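Local coordinates for protein uncharacterized N-acetyltransferase D2E76_00625 (Mycobacteroides abscessus, PDB 6YCA) that probably transfers acetyl groups from acetyl coenzyme A as a GCN5-related N-acetyltransferase of the Eis type, one that cannot modify aminoglycosides, at residues A[217-222]-A[233-238]. Residues are numbered along the deposited sequence; the frame is centred on the assembly and turned at random.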
ATOM      1  N   ASP A 217     -13.658  16.894  18.824  1.00 55.19           N
ATOM      2  CA  ASP A 217     -14.016  15.911  17.809  1.00 52.21           C
ATOM      3  C   ASP A 217     -15.484  16.079  17.435  1.00 53.90           C
ATOM      4  O   ASP A 217     -16.351  15.975  18.310  1.00 60.22           O
ATOM      5  CB  ASP A 217     -13.786  14.511  18.365  1.00 51.15           C
ATOM      6  CG  ASP A 217     -13.827  13.437  17.292  1.00 58.88           C
ATOM      7  OD1 ASP A 217     -14.091  13.772  16.119  1.00 64.50           O
ATOM      8  OD2 ASP A 217     -13.588  12.254  17.622  1.00 58.87           O
ATOM      9  N   PRO A 218     -15.808  16.347  16.166  1.00 50.52           N
ATOM     10  CA  PRO A 218     -17.227  16.465  15.793  1.00 47.38           C
ATOM     11  C   PRO A 218     -17.987  15.157  15.908  1.00 45.78           C
ATOM     12  O   PRO A 218     -19.209  15.185  16.100  1.00 48.19           O
ATOM     13  CB  PRO A 218     -17.175  16.979  14.347  1.00 45.21           C
ATOM     14  CG  PRO A 218     -15.850  16.538  13.846  1.00 47.97           C
ATOM     15  CD  PRO A 218     -14.916  16.601  15.025  1.00 50.72           C
ATOM     16  N   VAL A 219     -17.309  14.016  15.790  1.00 40.71           N
ATOM     17  CA  VAL A 219     -17.956  12.716  15.942  1.00 42.04           C
ATOM     18  C   VAL A 219     -18.137  12.457  17.431  1.00 45.61           C
ATOM     19  O   VAL A 219     -17.163  12.272  18.164  1.00 51.84           O
ATOM     20  CB  VAL A 219     -17.145  11.593  15.281  1.00 38.95           C
ATOM     21  CG1 VAL A 219     -18.066  10.642  14.552  1.00 36.39           C
ATOM     22  CG2 VAL A 219     -16.128  12.167  14.309  1.00 43.45           C
ATOM     23  N   LYS A 220     -19.372  12.432  17.873  1.00 40.50           N
ATOM     24  CA  LYS A 220     -19.627  12.203  19.285  1.00 34.77           C
ATOM     25  C   LYS A 220     -19.668  10.709  19.576  1.00 38.02           C
ATOM     26  O   LYS A 220     -20.094   9.916  18.729  1.00 42.69           O
ATOM     27  CB  LYS A 220     -20.956  12.837  19.684  1.00 29.91           C
ATOM     28  CG  LYS A 220     -20.973  14.348  19.498  1.00 32.82           C
ATOM     29  CD  LYS A 220     -19.820  14.990  20.265  1.00 31.06           C
ATOM     30  CE  LYS A 220     -19.561  16.407  19.823  1.00 29.30           C
ATOM     31  NZ  LYS A 220     -18.329  16.929  20.465  1.00 29.31           N
ATOM     32  N   PRO A 221     -19.225  10.295  20.759  1.00 33.62           N
ATOM     33  CA  PRO A 221     -19.143   8.864  21.052  1.00 28.18           C
ATOM     34  C   PRO A 221     -20.462   8.312  21.562  1.00 25.23           C
ATOM     35  O   PRO A 221     -21.217   8.966  22.283  1.00 27.15           O
ATOM     36  CB  PRO A 221     -18.084   8.807  22.164  1.00 24.63           C
ATOM     37  CG  PRO A 221     -18.126  10.165  22.827  1.00 22.81           C
ATOM     38  CD  PRO A 221     -18.885  11.120  21.932  1.00 27.91           C
ATOM     39  N   TYR A 222     -20.733   7.075  21.172  1.00 20.89           N
ATOM     40  CA  TYR A 222     -21.851   6.351  21.743  1.00 27.36           C
ATOM     41  C   TYR A 222     -21.450   5.844  23.118  1.00 30.11           C
ATOM     42  O   TYR A 222     -20.298   5.463  23.344  1.00 29.76           O
ATOM     43  CB  TYR A 222     -22.232   5.181  20.841  1.00 30.00           C
ATOM     44  CG  TYR A 222     -22.766   5.624  19.502  1.00 31.39           C
ATOM     45  CD1 TYR A 222     -24.022   6.197  19.391  1.00 27.92           C
ATOM     46  CD2 TYR A 222     -22.005   5.482  18.347  1.00 28.63           C
ATOM     47  CE1 TYR A 222     -24.507   6.614  18.171  1.00 23.03           C
ATOM     48  CE2 TYR A 222     -22.489   5.896  17.122  1.00 23.20           C
ATOM     49  CZ  TYR A 222     -23.741   6.458  17.044  1.00 22.99           C
ATOM     50  OH  TYR A 222     -24.231   6.872  15.834  1.00 25.88           O
ATOM     51  N   TYR A 233     -17.873   3.876  22.241  1.00 18.06           N
ATOM     52  CA  TYR A 233     -17.359   3.546  20.918  1.00 18.54           C
ATOM     53  C   TYR A 233     -17.713   4.639  19.919  1.00 18.95           C
ATOM     54  O   TYR A 233     -18.736   5.315  20.051  1.00 21.54           O
ATOM     55  CB  TYR A 233     -17.818   2.163  20.429  1.00 18.64           C
ATOM     56  CG  TYR A 233     -19.314   1.943  20.427  1.00 18.08           C
ATOM     57  CD1 TYR A 233     -19.971   1.486  21.565  1.00 17.96           C
ATOM     58  CD2 TYR A 233     -20.069   2.184  19.288  1.00 18.69           C
ATOM     59  CE1 TYR A 233     -21.342   1.274  21.562  1.00 19.73           C
ATOM     60  CE2 TYR A 233     -21.435   1.976  19.276  1.00 19.12           C
ATOM     61  CZ  TYR A 233     -22.068   1.524  20.414  1.00 21.00           C
ATOM     62  OH  TYR A 233     -23.429   1.321  20.400  1.00 22.59           O
ATOM     63  N   ARG A 234     -16.858   4.794  18.907  1.00 19.74           N
ATOM     64  CA  ARG A 234     -16.986   5.854  17.921  1.00 24.18           C
ATOM     65  C   ARG A 234     -16.838   5.299  16.509  1.00 26.83           C
ATOM     66  O   ARG A 234     -15.944   4.486  16.251  1.00 31.09           O
ATOM     67  CB  ARG A 234     -15.886   6.898  18.161  1.00 30.48           C
ATOM     68  CG  ARG A 234     -16.253   8.314  17.753  1.00 40.67           C
ATOM     69  CD  ARG A 234     -15.199   9.309  18.229  1.00 45.95           C
ATOM     70  NE  ARG A 234     -15.207   9.418  19.688  1.00 46.57           N
ATOM     71  CZ  ARG A 234     -14.636  10.402  20.379  1.00 44.67           C
ATOM     72  NH1 ARG A 234     -14.703  10.407  21.702  1.00 42.99           N
ATOM     73  NH2 ARG A 234     -14.003  11.386  19.751  1.00 44.74           N
ATOM     74  N   PRO A 235     -17.681   5.735  15.573  1.00 25.56           N
ATOM     75  CA  PRO A 235     -17.501   5.329  14.174  1.00 23.64           C
ATOM     76  C   PRO A 235     -16.312   6.056  13.564  1.00 26.19           C
ATOM     77  O   PRO A 235     -16.007   7.201  13.914  1.00 26.17           O
ATOM     78  CB  PRO A 235     -18.818   5.750  13.510  1.00 23.03           C
ATOM     79  CG  PRO A 235     -19.302   6.889  14.337  1.00 23.71           C
ATOM     80  CD  PRO A 235     -18.873   6.584  15.755  1.00 23.00           C
ATOM     81  N   GLN A 236     -15.637   5.382  12.631  1.00 29.40           N
ATOM     82  CA  GLN A 236     -14.435   5.946  12.025  1.00 32.33           C
ATOM     83  C   GLN A 236     -14.691   6.810  10.798  1.00 39.51           C
ATOM     84  O   GLN A 236     -15.002   7.999  10.923  1.00 51.72           O
ATOM     85  CB  GLN A 236     -13.433   4.835  11.711  1.00 32.47           C
ATOM     86  CG  GLN A 236     -12.956   4.091  12.939  1.00 30.86           C
ATOM     87  CD  GLN A 236     -12.140   4.976  13.857  1.00 37.61           C
ATOM     88  OE1 GLN A 236     -12.620   5.433  14.896  1.00 38.49           O
ATOM     89  NE2 GLN A 236     -10.894   5.223  13.475  1.00 44.99           N
ATOM     90  N   ASP A 237     -14.517   6.247   9.608  1.00 38.17           N
ATOM     91  CA  ASP A 237     -14.562   7.038   8.378  1.00 41.30           C
ATOM     92  C   ASP A 237     -16.017   7.295   7.989  1.00 44.07           C
ATOM     93  O   ASP A 237     -16.565   6.722   7.044  1.00 54.22           O
ATOM     94  CB  ASP A 237     -13.760   6.362   7.276  1.00 44.36           C
ATOM     95  CG  ASP A 237     -12.324   6.104   7.687  1.00 46.90           C
ATOM     96  OD1 ASP A 237     -11.650   7.062   8.120  1.00 48.40           O
ATOM     97  OD2 ASP A 237     -11.874   4.942   7.592  1.00 49.49           O
ATOM     98  N   THR A 238     -16.640   8.204   8.743  1.00 36.35           N
ATOM     99  CA  THR A 238     -18.064   8.470   8.575  1.00 33.30           C
ATOM    100  C   THR A 238     -18.364   9.083   7.215  1.00 33.30           C
ATOM    101  O   THR A 238     -19.487   8.952   6.711  1.00 31.82           O
ATOM    102  CB  THR A 238     -18.552   9.389   9.689  1.00 32.32           C
ATOM    103  OG1 THR A 238     -17.898  10.657   9.574  1.00 45.49           O
ATOM    104  CG2 THR A 238     -18.244   8.785  11.053  1.00 26.30           C
TER
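Y222 and Y233 form an antiparallel hydrogen-bonded pair at the open end of the beta-hairpin of strands 222-226 and 229-235, where the loop after helix 204-216 enters the sheet. Y222 N gives to Y233 O (2.9 Å) and Y233 N returns a bond to Y222 O (3.1 Å). Both side chains leave on the same face: Y222 CB lies over one face of the Y233 ring, 3.8 Å from its centroid, and the ring planes differ by 33°. Tyrosine suits both places, pairing an apolar ring with a hydroxyl that reaches the second subunit: Y222 OH bonds V47 O there, and Y233 OH meets R44 NH2 there and H268 NE2 of its own chain. P235, ending strand 229-235, offers its apolar ring to Y222 CE2 (CD, 3.9 Å) and V219 CG1 (CG, 4.0 Å). Aspartate suits position 217 by serving two partners: OD1 accepts from V219 N in an Asx turn, while OD2 makes a salt bridge with R234 NH2 at the guanidinium edge. R234, long enough to reach it, has CG anti to the backbone N (chi1 -150°) and bends at chi3; V219 O lies over one guanidinium face. This is an antiparallel beta-hairpin of the second GNAT domain, entered from helix 204-216.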